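PDB 1HJS: beta-1,4-galactanase from Thielavia heterothallica, which hydrolyses the beta-1,4-galactosidic linkages of type I arabinogalactans as a family 53 glycoside hydrolase. Local coordinates for residues A[159-164]-A[173-178]; A[30-35]-A[314-319]; A[261-266]-A[274-279]. All coordinates share one frame; numbering follows the deposited sequence.

Contact 1 (A[159-164]-A[173-178])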
ATOM      1  N   SER A 159      18.419   8.287   2.209  1.00 15.19           N
ATOM      2  CA  SER A 159      18.125   9.653   1.794  1.00 15.07           C
ATOM      3  C   SER A 159      16.632   9.945   1.858  1.00 15.10           C
ATOM      4  O   SER A 159      16.226  11.015   2.315  1.00 14.16           O
ATOM      5  CB  SER A 159      18.632   9.899   0.373  1.00 15.49           C
ATOM      6  OG  SER A 159      20.049   9.836   0.326  1.00 17.54           O
ATOM      7  N   ALA A 160      15.821   8.997   1.392  1.00 14.64           N
ATOM      8  CA  ALA A 160      14.368   9.157   1.406  1.00 14.84           C
ATOM      9  C   ALA A 160      13.868   9.264   2.845  1.00 14.54           C
ATOM     10  O   ALA A 160      13.065  10.136   3.173  1.00 14.42           O
ATOM     11  CB  ALA A 160      13.698   7.973   0.706  1.00 14.35           C
ATOM     12  N   ALA A 161      14.348   8.372   3.700  1.00 14.30           N
ATOM     13  CA  ALA A 161      13.944   8.376   5.099  1.00 15.19           C
ATOM     14  C   ALA A 161      14.258   9.718   5.754  1.00 15.70           C
ATOM     15  O   ALA A 161      13.423  10.281   6.459  1.00 15.72           O
ATOM     16  CB  ALA A 161      14.644   7.256   5.853  1.00 14.59           C
ATOM     17  N   TRP A 162      15.457  10.236   5.522  1.00 16.23           N
ATOM     18  CA  TRP A 162      15.815  11.509   6.126  1.00 16.80           C
ATOM     19  C   TRP A 162      15.137  12.705   5.479  1.00 16.58           C
ATOM     20  O   TRP A 162      15.091  13.782   6.061  1.00 16.57           O
ATOM     21  CB  TRP A 162      17.334  11.669   6.173  1.00 17.57           C
ATOM     22  CG  TRP A 162      17.877  10.865   7.303  1.00 19.20           C
ATOM     23  CD1 TRP A 162      18.225   9.543   7.281  1.00 19.38           C
ATOM     24  CD2 TRP A 162      17.979  11.281   8.670  1.00 19.58           C
ATOM     25  NE1 TRP A 162      18.527   9.108   8.552  1.00 19.41           N
ATOM     26  CE2 TRP A 162      18.384  10.155   9.423  1.00 19.92           C
ATOM     27  CE3 TRP A 162      17.760  12.497   9.333  1.00 20.24           C
ATOM     28  CZ2 TRP A 162      18.575  10.210  10.807  1.00 20.26           C
ATOM     29  CZ3 TRP A 162      17.948  12.551  10.709  1.00 20.32           C
ATOM     30  CH2 TRP A 162      18.352  11.412  11.430  1.00 20.48           C
ATOM     31  N   GLY A 163      14.599  12.511   4.281  1.00 16.35           N
ATOM     32  CA  GLY A 163      13.873  13.588   3.635  1.00 16.24           C
ATOM     33  C   GLY A 163      12.617  13.787   4.470  1.00 15.99           C
ATOM     34  O   GLY A 163      12.096  14.896   4.594  1.00 16.29           O
ATOM     35  N   ILE A 164      12.133  12.695   5.054  1.00 15.55           N
ATOM     36  CA  ILE A 164      10.949  12.730   5.909  1.00 15.40           C
ATOM     37  C   ILE A 164      11.331  13.284   7.281  1.00 15.84           C
ATOM     38  O   ILE A 164      10.685  14.201   7.798  1.00 15.67           O
ATOM     39  CB  ILE A 164      10.354  11.316   6.120  1.00 15.42           C
ATOM     40  CG1 ILE A 164       9.854  10.750   4.788  1.00 15.24           C
ATOM     41  CG2 ILE A 164       9.218  11.371   7.134  1.00 14.97           C
ATOM     42  CD1 ILE A 164       8.763  11.576   4.151  1.00 17.09           C
ATOM     43  N   PRO A 173       5.417  10.933  10.486  1.00 15.11           N
ATOM     44  CA  PRO A 173       4.718   9.694  10.145  1.00 14.66           C
ATOM     45  C   PRO A 173       5.640   8.517  10.427  1.00 14.29           C
ATOM     46  O   PRO A 173       6.846   8.698  10.617  1.00 14.03           O
ATOM     47  CB  PRO A 173       4.482   9.846   8.652  1.00 14.29           C
ATOM     48  CG  PRO A 173       5.766  10.504   8.211  1.00 14.89           C
ATOM     49  CD  PRO A 173       5.979  11.569   9.278  1.00 14.49           C
ATOM     50  N   LYS A 174       5.071   7.320  10.468  1.00 14.38           N
ATOM     51  CA  LYS A 174       5.877   6.128  10.644  1.00 14.03           C
ATOM     52  C   LYS A 174       6.436   5.880   9.244  1.00 13.77           C
ATOM     53  O   LYS A 174       5.714   6.015   8.250  1.00 13.01           O
ATOM     54  CB  LYS A 174       5.009   4.952  11.093  1.00 14.92           C
ATOM     55  CG  LYS A 174       4.514   5.079  12.528  1.00 15.74           C
ATOM     56  CD  LYS A 174       3.610   3.919  12.909  1.00 16.96           C
ATOM     57  CE  LYS A 174       3.163   4.017  14.366  1.00 17.99           C
ATOM     58  NZ  LYS A 174       2.172   2.953  14.710  1.00 17.84           N
ATOM     59  N   ILE A 175       7.717   5.543   9.155  1.00 12.56           N
ATOM     60  CA  ILE A 175       8.334   5.301   7.858  1.00 12.65           C
ATOM     61  C   ILE A 175       8.297   3.816   7.527  1.00 12.39           C
ATOM     62  O   ILE A 175       8.739   2.977   8.312  1.00 12.49           O
ATOM     63  CB  ILE A 175       9.779   5.822   7.838  1.00 12.37           C
ATOM     64  CG1 ILE A 175       9.773   7.332   8.099  1.00 13.50           C
ATOM     65  CG2 ILE A 175      10.425   5.525   6.493  1.00 12.29           C
ATOM     66  CD1 ILE A 175      11.148   7.943   8.268  1.00 14.18           C
ATOM     67  N   MET A 176       7.767   3.497   6.353  1.00 12.39           N
ATOM     68  CA  MET A 176       7.630   2.106   5.938  1.00 11.82           C
ATOM     69  C   MET A 176       8.372   1.715   4.669  1.00 11.26           C
ATOM     70  O   MET A 176       8.493   2.504   3.738  1.00 11.05           O
ATOM     71  CB  MET A 176       6.147   1.785   5.741  1.00 12.49           C
ATOM     72  CG  MET A 176       5.877   0.439   5.077  1.00 12.68           C
ATOM     73  SD  MET A 176       4.141   0.267   4.618  1.00 14.01           S
ATOM     74  CE  MET A 176       3.407  -0.042   6.207  1.00 13.35           C
ATOM     75  N   ILE A 177       8.876   0.485   4.661  1.00 11.43           N
ATOM     76  CA  ILE A 177       9.536  -0.090   3.496  1.00 10.45           C
ATOM     77  C   ILE A 177       8.548  -1.176   3.094  1.00 10.67           C
ATOM     78  O   ILE A 177       8.123  -1.985   3.925  1.00 10.40           O
ATOM     79  CB  ILE A 177      10.911  -0.696   3.835  1.00 10.94           C
ATOM     80  CG1 ILE A 177      11.922   0.436   4.051  1.00 10.52           C
ATOM     81  CG2 ILE A 177      11.377  -1.605   2.703  1.00 10.66           C
ATOM     82  CD1 ILE A 177      13.311  -0.034   4.478  1.00 12.12           C
ATOM     83  N   HIS A 178       8.179  -1.177   1.818  1.00 10.43           N
ATOM     84  CA  HIS A 178       7.180  -2.097   1.294  1.00 10.60           C
ATOM     85  C   HIS A 178       7.684  -3.038   0.201  1.00 10.53           C
ATOM     86  O   HIS A 178       8.144  -2.593  -0.847  1.00 10.39           O
ATOM     87  CB  HIS A 178       6.004  -1.260   0.761  1.00 10.31           C
ATOM     88  CG  HIS A 178       4.967  -2.046   0.019  1.00 10.15           C
ATOM     89  ND1 HIS A 178       4.127  -1.467  -0.910  1.00 10.18           N
ATOM     90  CD2 HIS A 178       4.625  -3.355   0.071  1.00 10.58           C
ATOM     91  CE1 HIS A 178       3.314  -2.387  -1.400  1.00 10.26           C
ATOM     92  NE2 HIS A 178       3.596  -3.541  -0.822  1.00  9.37           N
TER
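Ile164 and Ala161, one helical turn apart on helix 150-165, pack against Ile175 near the start of strand 174-179 and Pro173 just before it. This is the returning half of a beta-alpha-beta crossover in the (beta/alpha)8 barrel: strand 129-132, the helix, then the next parallel strand. The side chains meet through apolar groups alone. Ile164 presents its short branch to the proline ring, with CG2 3.7 Å from CG of Pro173 and 3.9 Å from CD of the same ring, the two side chains lying obliquely to one another. With chi1 of Ile164 at -64°, CG1 lies beside the backbone N and CG2 is swung anti to it, which leaves the methyl branch directed at the proline that precedes the strand. Ile175 answers with its long arm. Its chi2 of 173° extends the chain beyond CG1, so that CD1 reaches the helix, and this terminal methyl settles 4.1 Å from CB of Ile164 and 4.3 Å from CB of Ala161.

One shell further out, Val130 of the preceding strand touches both Ile164 and Pro173, while Ile132 of that strand touches Ile175 and Ala160; Thr113 of helix 102-122 packs on Ile164. The strand itself is fixed by backbone bonds to Val130 and Met208 in its two neighbours, and the N of Ile175 also donates to the carboxylate of Asp207. From this firmly placed backbone, CD1 of Ile175 comes within 3.7 Å of the carbonyl O of Ala161.

Contact 2 (A[30-35]-A[314-319])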
ATOM      1  N   GLN A  30     -23.523   9.112  -0.995  1.00 22.25           N
ATOM      2  CA  GLN A  30     -22.726   9.682   0.078  1.00 21.22           C
ATOM      3  C   GLN A  30     -21.262   9.709  -0.358  1.00 19.83           C
ATOM      4  O   GLN A  30     -20.838   8.868  -1.147  1.00 19.29           O
ATOM      5  CB  GLN A  30     -22.921   8.809   1.320  1.00 22.13           C
ATOM      6  CG  GLN A  30     -22.032   9.106   2.501  1.00 23.57           C
ATOM      7  CD  GLN A  30     -22.477   8.348   3.737  1.00 24.53           C
ATOM      8  OE1 GLN A  30     -22.832   7.169   3.665  1.00 24.00           O
ATOM      9  NE2 GLN A  30     -22.454   9.018   4.881  1.00 24.81           N
ATOM     10  N   PRO A  31     -20.479  10.690   0.126  1.00 18.36           N
ATOM     11  CA  PRO A  31     -19.068  10.740  -0.272  1.00 16.96           C
ATOM     12  C   PRO A  31     -18.373   9.436   0.114  1.00 15.65           C
ATOM     13  O   PRO A  31     -18.597   8.901   1.200  1.00 14.38           O
ATOM     14  CB  PRO A  31     -18.533  11.939   0.506  1.00 17.81           C
ATOM     15  CG  PRO A  31     -19.736  12.846   0.590  1.00 18.36           C
ATOM     16  CD  PRO A  31     -20.835  11.863   0.944  1.00 18.41           C
ATOM     17  N   LEU A  32     -17.530   8.927  -0.776  1.00 14.61           N
ATOM     18  CA  LEU A  32     -16.830   7.675  -0.510  1.00 14.23           C
ATOM     19  C   LEU A  32     -16.126   7.653   0.848  1.00 13.68           C
ATOM     20  O   LEU A  32     -16.230   6.670   1.586  1.00 13.38           O
ATOM     21  CB  LEU A  32     -15.819   7.384  -1.627  1.00 13.44           C
ATOM     22  CG  LEU A  32     -15.044   6.067  -1.497  1.00 14.03           C
ATOM     23  CD1 LEU A  32     -16.022   4.908  -1.397  1.00 13.25           C
ATOM     24  CD2 LEU A  32     -14.114   5.884  -2.699  1.00 12.88           C
ATOM     25  N   GLU A  33     -15.415   8.730   1.186  1.00 13.19           N
ATOM     26  CA  GLU A  33     -14.702   8.772   2.459  1.00 13.31           C
ATOM     27  C   GLU A  33     -15.634   8.561   3.651  1.00 13.72           C
ATOM     28  O   GLU A  33     -15.254   7.931   4.640  1.00 13.13           O
ATOM     29  CB  GLU A  33     -13.931  10.098   2.621  1.00 13.74           C
ATOM     30  CG  GLU A  33     -14.798  11.358   2.581  1.00 13.87           C
ATOM     31  CD  GLU A  33     -14.922  11.942   1.185  1.00 14.35           C
ATOM     32  OE1 GLU A  33     -15.039  11.164   0.213  1.00 13.55           O
ATOM     33  OE2 GLU A  33     -14.917  13.187   1.057  1.00 13.83           O
ATOM     34  N   ASN A  34     -16.856   9.081   3.561  1.00 14.00           N
ATOM     35  CA  ASN A  34     -17.814   8.924   4.649  1.00 14.72           C
ATOM     36  C   ASN A  34     -18.358   7.497   4.685  1.00 14.16           C
ATOM     37  O   ASN A  34     -18.642   6.959   5.751  1.00 14.00           O
ATOM     38  CB  ASN A  34     -18.952   9.933   4.501  1.00 15.99           C
ATOM     39  CG  ASN A  34     -18.454  11.367   4.532  1.00 17.52           C
ATOM     40  OD1 ASN A  34     -17.710  11.756   5.431  1.00 19.08           O
ATOM     41  ND2 ASN A  34     -18.859  12.155   3.550  1.00 19.17           N
ATOM     42  N   ILE A  35     -18.509   6.893   3.513  1.00 13.86           N
ATOM     43  CA  ILE A  35     -18.983   5.515   3.436  1.00 13.92           C
ATOM     44  C   ILE A  35     -17.920   4.626   4.083  1.00 13.86           C
ATOM     45  O   ILE A  35     -18.232   3.753   4.890  1.00 14.06           O
ATOM     46  CB  ILE A  35     -19.186   5.076   1.971  1.00 14.12           C
ATOM     47  CG1 ILE A  35     -20.323   5.886   1.341  1.00 13.58           C
ATOM     48  CG2 ILE A  35     -19.495   3.583   1.911  1.00 14.81           C
ATOM     49  CD1 ILE A  35     -20.537   5.615  -0.137  1.00 14.61           C
ATOM     50  N   THR A 314     -13.557  -5.902  -6.481  1.00 12.52           N
ATOM     51  CA  THR A 314     -14.060  -4.719  -5.796  1.00 12.28           C
ATOM     52  C   THR A 314     -15.031  -5.078  -4.675  1.00 12.75           C
ATOM     53  O   THR A 314     -15.463  -6.228  -4.550  1.00 12.26           O
ATOM     54  CB  THR A 314     -14.760  -3.752  -6.780  1.00 12.40           C
ATOM     55  OG1 THR A 314     -15.927  -4.379  -7.329  1.00 12.84           O
ATOM     56  CG2 THR A 314     -13.813  -3.370  -7.908  1.00 11.93           C
ATOM     57  N   MET A 315     -15.357  -4.084  -3.853  1.00 12.40           N
ATOM     58  CA  MET A 315     -16.283  -4.264  -2.743  1.00 11.96           C
ATOM     59  C   MET A 315     -17.482  -3.334  -2.917  1.00 12.35           C
ATOM     60  O   MET A 315     -18.168  -2.997  -1.953  1.00 11.86           O
ATOM     61  CB  MET A 315     -15.572  -3.977  -1.417  1.00 12.87           C
ATOM     62  CG  MET A 315     -14.385  -4.907  -1.150  1.00 12.48           C
ATOM     63  SD  MET A 315     -13.570  -4.595   0.431  1.00 13.82           S
ATOM     64  CE  MET A 315     -14.656  -5.495   1.548  1.00 12.63           C
ATOM     65  N   PHE A 316     -17.711  -2.918  -4.160  1.00 12.29           N
ATOM     66  CA  PHE A 316     -18.822  -2.035  -4.516  1.00 13.23           C
ATOM     67  C   PHE A 316     -19.493  -2.584  -5.771  1.00 13.62           C
ATOM     68  O   PHE A 316     -18.837  -3.211  -6.604  1.00 13.12           O
ATOM     69  CB  PHE A 316     -18.320  -0.616  -4.811  1.00 12.76           C
ATOM     70  CG  PHE A 316     -17.993   0.186  -3.584  1.00 12.48           C
ATOM     71  CD1 PHE A 316     -16.874  -0.110  -2.814  1.00 12.43           C
ATOM     72  CD2 PHE A 316     -18.817   1.238  -3.193  1.00 12.80           C
ATOM     73  CE1 PHE A 316     -16.577   0.627  -1.671  1.00 12.64           C
ATOM     74  CE2 PHE A 316     -18.532   1.984  -2.051  1.00 12.99           C
ATOM     75  CZ  PHE A 316     -17.407   1.678  -1.285  1.00 13.38           C
ATOM     76  N   SER A 317     -20.794  -2.344  -5.911  1.00 14.52           N
ATOM     77  CA  SER A 317     -21.518  -2.813  -7.091  1.00 16.21           C
ATOM     78  C   SER A 317     -21.077  -1.973  -8.281  1.00 17.20           C
ATOM     79  O   SER A 317     -20.416  -0.949  -8.113  1.00 16.98           O
ATOM     80  CB  SER A 317     -23.030  -2.649  -6.903  1.00 15.92           C
ATOM     81  OG  SER A 317     -23.393  -1.285  -6.958  1.00 16.46           O
ATOM     82  N   GLN A 318     -21.450  -2.396  -9.484  1.00 18.25           N
ATOM     83  CA  GLN A 318     -21.069  -1.647 -10.673  1.00 20.02           C
ATOM     84  C   GLN A 318     -21.781  -0.302 -10.759  1.00 20.16           C
ATOM     85  O   GLN A 318     -21.434   0.534 -11.591  1.00 20.99           O
ATOM     86  CB  GLN A 318     -21.324  -2.479 -11.931  1.00 21.64           C
ATOM     87  CG  GLN A 318     -20.297  -3.587 -12.123  1.00 23.70           C
ATOM     88  CD  GLN A 318     -18.877  -3.047 -12.274  1.00 25.24           C
ATOM     89  OE1 GLN A 318     -18.561  -2.369 -13.253  1.00 26.83           O
ATOM     90  NE2 GLN A 318     -18.020  -3.339 -11.300  1.00 24.57           N
ATOM     91  N   SER A 319     -22.764  -0.089  -9.891  1.00 20.32           N
ATOM     92  CA  SER A 319     -23.488   1.179  -9.870  1.00 20.76           C
ATOM     93  C   SER A 319     -22.894   2.087  -8.793  1.00 20.32           C
ATOM     94  O   SER A 319     -23.341   3.220  -8.608  1.00 20.86           O
ATOM     95  CB  SER A 319     -24.981   0.951  -9.604  1.00 20.70           C
ATOM     96  OG  SER A 319     -25.202   0.428  -8.308  1.00 23.66           O
TER
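The ring of Phe316 points its far end at two aliphatic side chains of helix 32-38, Leu32 and Ile35, which sit three residues apart and so share one flank of the helix. Leu32 makes the closer approach: its CD1 lies 3.5 Å from CZ of Phe316 and 3.9 Å from CE2 of the same ring. The leucine has CG anti to its backbone N (chi1 -178°), an extended start that carries the isobutyl group toward the phenylalanine although its CB does not head there directly; chi2 of 56° then sets the position of CD1, the branch that meets CZ. Ile35 adds a looser touch, CG2 to CZ of Phe316 at 4.3 Å. Both methyls meet the ring obliquely, and they do so at its leading end, well away from the backbones: the nearest CA atoms, of Leu32 and Phe316, are 10.7 Å apart. Phe316 bridges that gap because chi1 of -77° sets its CG anti to the carbonyl carbon and sends the ring out from the loop.

The helix begins at Pro31, the N-cap residue, whose O accepts a bond from the N of Ile35 at 3.1 Å. Beyond Phe316 the loop is tied to itself by a hydrogen bond between the hydroxyls of Ser317 and Ser319, OG to OG 2.8 Å.

Tyr22 meets the Phe316 ring edge-to-face and Ala322 also packs on it, so the ring is covered by loop residues as well. On the helix, Glu33 forms a salt bridge with Arg68 of helix 59-71; on the loop, Met315 rests on helix 270-285. The contact thus joins helix 32-38, which precedes strand 43-48, to the loop following the last barrel strand, 290-296.

Contact 3 (A[261-266]-A[274-279])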
ATOM      1  N   SER A 261      -3.903 -23.464  -1.155  1.00 19.92           N
ATOM      2  CA  SER A 261      -4.656 -24.550  -0.542  1.00 20.30           C
ATOM      3  C   SER A 261      -5.541 -24.174   0.645  1.00 20.36           C
ATOM      4  O   SER A 261      -6.664 -24.666   0.747  1.00 19.97           O
ATOM      5  CB  SER A 261      -3.705 -25.681  -0.128  1.00 21.25           C
ATOM      6  OG  SER A 261      -2.778 -25.239   0.848  1.00 22.88           O
ATOM      7  N   ASP A 262      -5.061 -23.310   1.541  1.00 20.10           N
ATOM      8  CA  ASP A 262      -5.872 -22.953   2.702  1.00 20.73           C
ATOM      9  C   ASP A 262      -6.905 -21.845   2.524  1.00 21.24           C
ATOM     10  O   ASP A 262      -7.404 -21.301   3.510  1.00 21.14           O
ATOM     11  CB  ASP A 262      -4.997 -22.646   3.932  1.00 20.02           C
ATOM     12  CG  ASP A 262      -3.918 -21.619   3.659  1.00 19.89           C
ATOM     13  OD1 ASP A 262      -4.055 -20.833   2.699  1.00 18.31           O
ATOM     14  OD2 ASP A 262      -2.932 -21.593   4.431  1.00 18.98           O
ATOM     15  N   VAL A 263      -7.232 -21.518   1.277  1.00 22.20           N
ATOM     16  CA  VAL A 263      -8.253 -20.508   0.989  1.00 23.32           C
ATOM     17  C   VAL A 263      -9.191 -21.021  -0.106  1.00 24.47           C
ATOM     18  O   VAL A 263     -10.118 -20.324  -0.527  1.00 23.92           O
ATOM     19  CB  VAL A 263      -7.638 -19.159   0.532  1.00 23.13           C
ATOM     20  CG1 VAL A 263      -6.792 -18.568   1.648  1.00 22.70           C
ATOM     21  CG2 VAL A 263      -6.813 -19.354  -0.728  1.00 22.93           C
ATOM     22  N   LYS A 264      -8.953 -22.254  -0.548  1.00 25.98           N
ATOM     23  CA  LYS A 264      -9.761 -22.875  -1.597  1.00 27.31           C
ATOM     24  C   LYS A 264     -11.234 -23.051  -1.253  1.00 27.51           C
ATOM     25  O   LYS A 264     -12.076 -23.164  -2.145  1.00 28.14           O
ATOM     26  CB  LYS A 264      -9.180 -24.238  -1.984  1.00 28.29           C
ATOM     27  CG  LYS A 264      -8.143 -24.184  -3.090  1.00 29.87           C
ATOM     28  CD  LYS A 264      -7.805 -25.587  -3.576  1.00 31.75           C
ATOM     29  CE  LYS A 264      -7.030 -25.565  -4.886  1.00 32.68           C
ATOM     30  NZ  LYS A 264      -5.680 -24.953  -4.751  1.00 33.67           N
ATOM     31  N   ASN A 265     -11.566 -23.083   0.028  1.00 27.14           N
ATOM     32  CA  ASN A 265     -12.963 -23.255   0.382  1.00 26.88           C
ATOM     33  C   ASN A 265     -13.712 -21.943   0.530  1.00 25.27           C
ATOM     34  O   ASN A 265     -14.935 -21.935   0.683  1.00 25.65           O
ATOM     35  CB  ASN A 265     -13.096 -24.093   1.647  1.00 29.18           C
ATOM     36  CG  ASN A 265     -12.847 -25.566   1.384  1.00 31.41           C
ATOM     37  OD1 ASN A 265     -13.439 -26.154   0.473  1.00 33.45           O
ATOM     38  ND2 ASN A 265     -11.967 -26.172   2.174  1.00 32.41           N
ATOM     39  N   ILE A 266     -12.982 -20.833   0.477  1.00 22.72           N
ATOM     40  CA  ILE A 266     -13.620 -19.529   0.577  1.00 20.27           C
ATOM     41  C   ILE A 266     -14.266 -19.242  -0.777  1.00 19.37           C
ATOM     42  O   ILE A 266     -13.603 -19.276  -1.811  1.00 18.33           O
ATOM     43  CB  ILE A 266     -12.605 -18.413   0.898  1.00 19.37           C
ATOM     44  CG1 ILE A 266     -11.893 -18.716   2.220  1.00 18.39           C
ATOM     45  CG2 ILE A 266     -13.328 -17.075   0.995  1.00 18.71           C
ATOM     46  CD1 ILE A 266     -10.872 -17.669   2.631  1.00 17.77           C
ATOM     47  N   THR A 274     -15.385 -11.151   3.134  1.00 14.44           N
ATOM     48  CA  THR A 274     -15.325 -10.854   4.560  1.00 14.54           C
ATOM     49  C   THR A 274     -14.528 -11.920   5.298  1.00 14.20           C
ATOM     50  O   THR A 274     -13.776 -11.607   6.217  1.00 14.12           O
ATOM     51  CB  THR A 274     -16.731 -10.737   5.199  1.00 15.48           C
ATOM     52  OG1 THR A 274     -17.331 -12.032   5.283  1.00 19.34           O
ATOM     53  CG2 THR A 274     -17.618  -9.833   4.365  1.00 14.10           C
ATOM     54  N   THR A 275     -14.684 -13.177   4.891  1.00 13.69           N
ATOM     55  CA  THR A 275     -13.958 -14.263   5.537  1.00 13.39           C
ATOM     56  C   THR A 275     -12.461 -14.132   5.292  1.00 12.63           C
ATOM     57  O   THR A 275     -11.664 -14.215   6.226  1.00 13.08           O
ATOM     58  CB  THR A 275     -14.426 -15.642   5.024  1.00 13.37           C
ATOM     59  OG1 THR A 275     -15.798 -15.841   5.386  1.00 13.82           O
ATOM     60  CG2 THR A 275     -13.572 -16.755   5.623  1.00 13.97           C
ATOM     61  N   PHE A 276     -12.079 -13.926   4.034  1.00 11.98           N
ATOM     62  CA  PHE A 276     -10.670 -13.788   3.687  1.00 11.84           C
ATOM     63  C   PHE A 276     -10.038 -12.588   4.387  1.00 12.05           C
ATOM     64  O   PHE A 276      -8.982 -12.705   5.008  1.00 11.39           O
ATOM     65  CB  PHE A 276     -10.500 -13.628   2.173  1.00 11.85           C
ATOM     66  CG  PHE A 276      -9.064 -13.478   1.738  1.00 12.54           C
ATOM     67  CD1 PHE A 276      -8.217 -14.579   1.704  1.00 12.81           C
ATOM     68  CD2 PHE A 276      -8.560 -12.232   1.370  1.00 12.76           C
ATOM     69  CE1 PHE A 276      -6.885 -14.448   1.305  1.00 13.54           C
ATOM     70  CE2 PHE A 276      -7.228 -12.086   0.969  1.00 12.62           C
ATOM     71  CZ  PHE A 276      -6.390 -13.194   0.937  1.00 13.52           C
ATOM     72  N   ILE A 277     -10.678 -11.430   4.269  1.00 10.98           N
ATOM     73  CA  ILE A 277     -10.157 -10.215   4.889  1.00 11.44           C
ATOM     74  C   ILE A 277     -10.011 -10.382   6.398  1.00 11.46           C
ATOM     75  O   ILE A 277      -8.992 -10.009   6.968  1.00 10.99           O
ATOM     76  CB  ILE A 277     -11.072  -9.004   4.591  1.00 11.15           C
ATOM     77  CG1 ILE A 277     -11.075  -8.723   3.085  1.00 11.16           C
ATOM     78  CG2 ILE A 277     -10.594  -7.776   5.365  1.00 11.23           C
ATOM     79  CD1 ILE A 277     -12.074  -7.672   2.642  1.00 11.50           C
ATOM     80  N   THR A 278     -11.030 -10.948   7.040  1.00 11.94           N
ATOM     81  CA  THR A 278     -10.992 -11.153   8.485  1.00 12.28           C
ATOM     82  C   THR A 278      -9.859 -12.114   8.857  1.00 12.17           C
ATOM     83  O   THR A 278      -9.165 -11.915   9.858  1.00 11.74           O
ATOM     84  CB  THR A 278     -12.342 -11.707   8.997  1.00 13.26           C
ATOM     85  OG1 THR A 278     -13.392 -10.773   8.687  1.00 13.45           O
ATOM     86  CG2 THR A 278     -12.297 -11.919  10.501  1.00 13.57           C
ATOM     87  N   ASN A 279      -9.667 -13.151   8.047  1.00 11.44           N
ATOM     88  CA  ASN A 279      -8.605 -14.114   8.311  1.00 12.13           C
ATOM     89  C   ASN A 279      -7.226 -13.486   8.157  1.00 11.91           C
ATOM     90  O   ASN A 279      -6.350 -13.690   8.998  1.00 12.02           O
ATOM     91  CB  ASN A 279      -8.741 -15.330   7.389  1.00 12.40           C
ATOM     92  CG  ASN A 279      -9.879 -16.244   7.804  1.00 13.89           C
ATOM     93  OD1 ASN A 279     -10.519 -16.030   8.837  1.00 14.29           O
ATOM     94  ND2 ASN A 279     -10.132 -17.275   7.005  1.00 14.72           N
TER
HETATM   95  O   HOH W   1      -8.906 -19.441   5.177  1.00 21.71           O
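Phe276, on helix 270-285 of the TIM barrel, receives two aliphatic side chains from the loop that follows strand 240-245 and leads into that helix. Its CB lies 4.1 Å from CD1 of Ile266. The next step is set by chi1 of 180°, which holds CG anti to the backbone N. On the ring, CD1 of Phe276 remains 4.2 Å from the same isoleucine methyl, and CE1 then passes on to Val263, whose CG1 is 4.1 Å away. Both methyls lie at the ring's edge, near its plane. Trp248 stacks with the ring and also touches Ile266. Glu245, the assigned nucleophile, is the last residue of strand 240-245, its side chain about 10 Å from that of Phe276.

Ile266 crosses Phe276 at about a right angle, and CD1 of Ile266 lies 4.1 Å from CG2 of Thr275, a more exposed residue. The type I turn from Val263 to Ile266, closed by Ile266 N to Val263 O, places both loop side chains toward the helix. A water links the two segments, donating to O of Asp262 at 2.9 Å and accepting a weak bond from ND2 of Asn279 at 3.1 Å.

Overall arrangement
All three contacts belong to the one eight-stranded (beta/alpha)8 barrel. Contact 1 joins helix 150-165 to the fifth strand, 174-179, on the far side of the chain's centre from the other two; its centre is 31 Å from that of contact 2 and 33 Å from that of contact 3. Contacts 2 and 3 are neighbours, 23 Å between centres, and meet where CE of Met315 packs 3.6 Å from CD1 of Ile277 on helix 270-285. Along the chain, contact 1 closes before contact 3 opens, and both fall between the two segments of contact 2, which brings residues 314-319 back to helix 32-38, so that the loop after the last strand, 290-296, packs near the beginning of the chain.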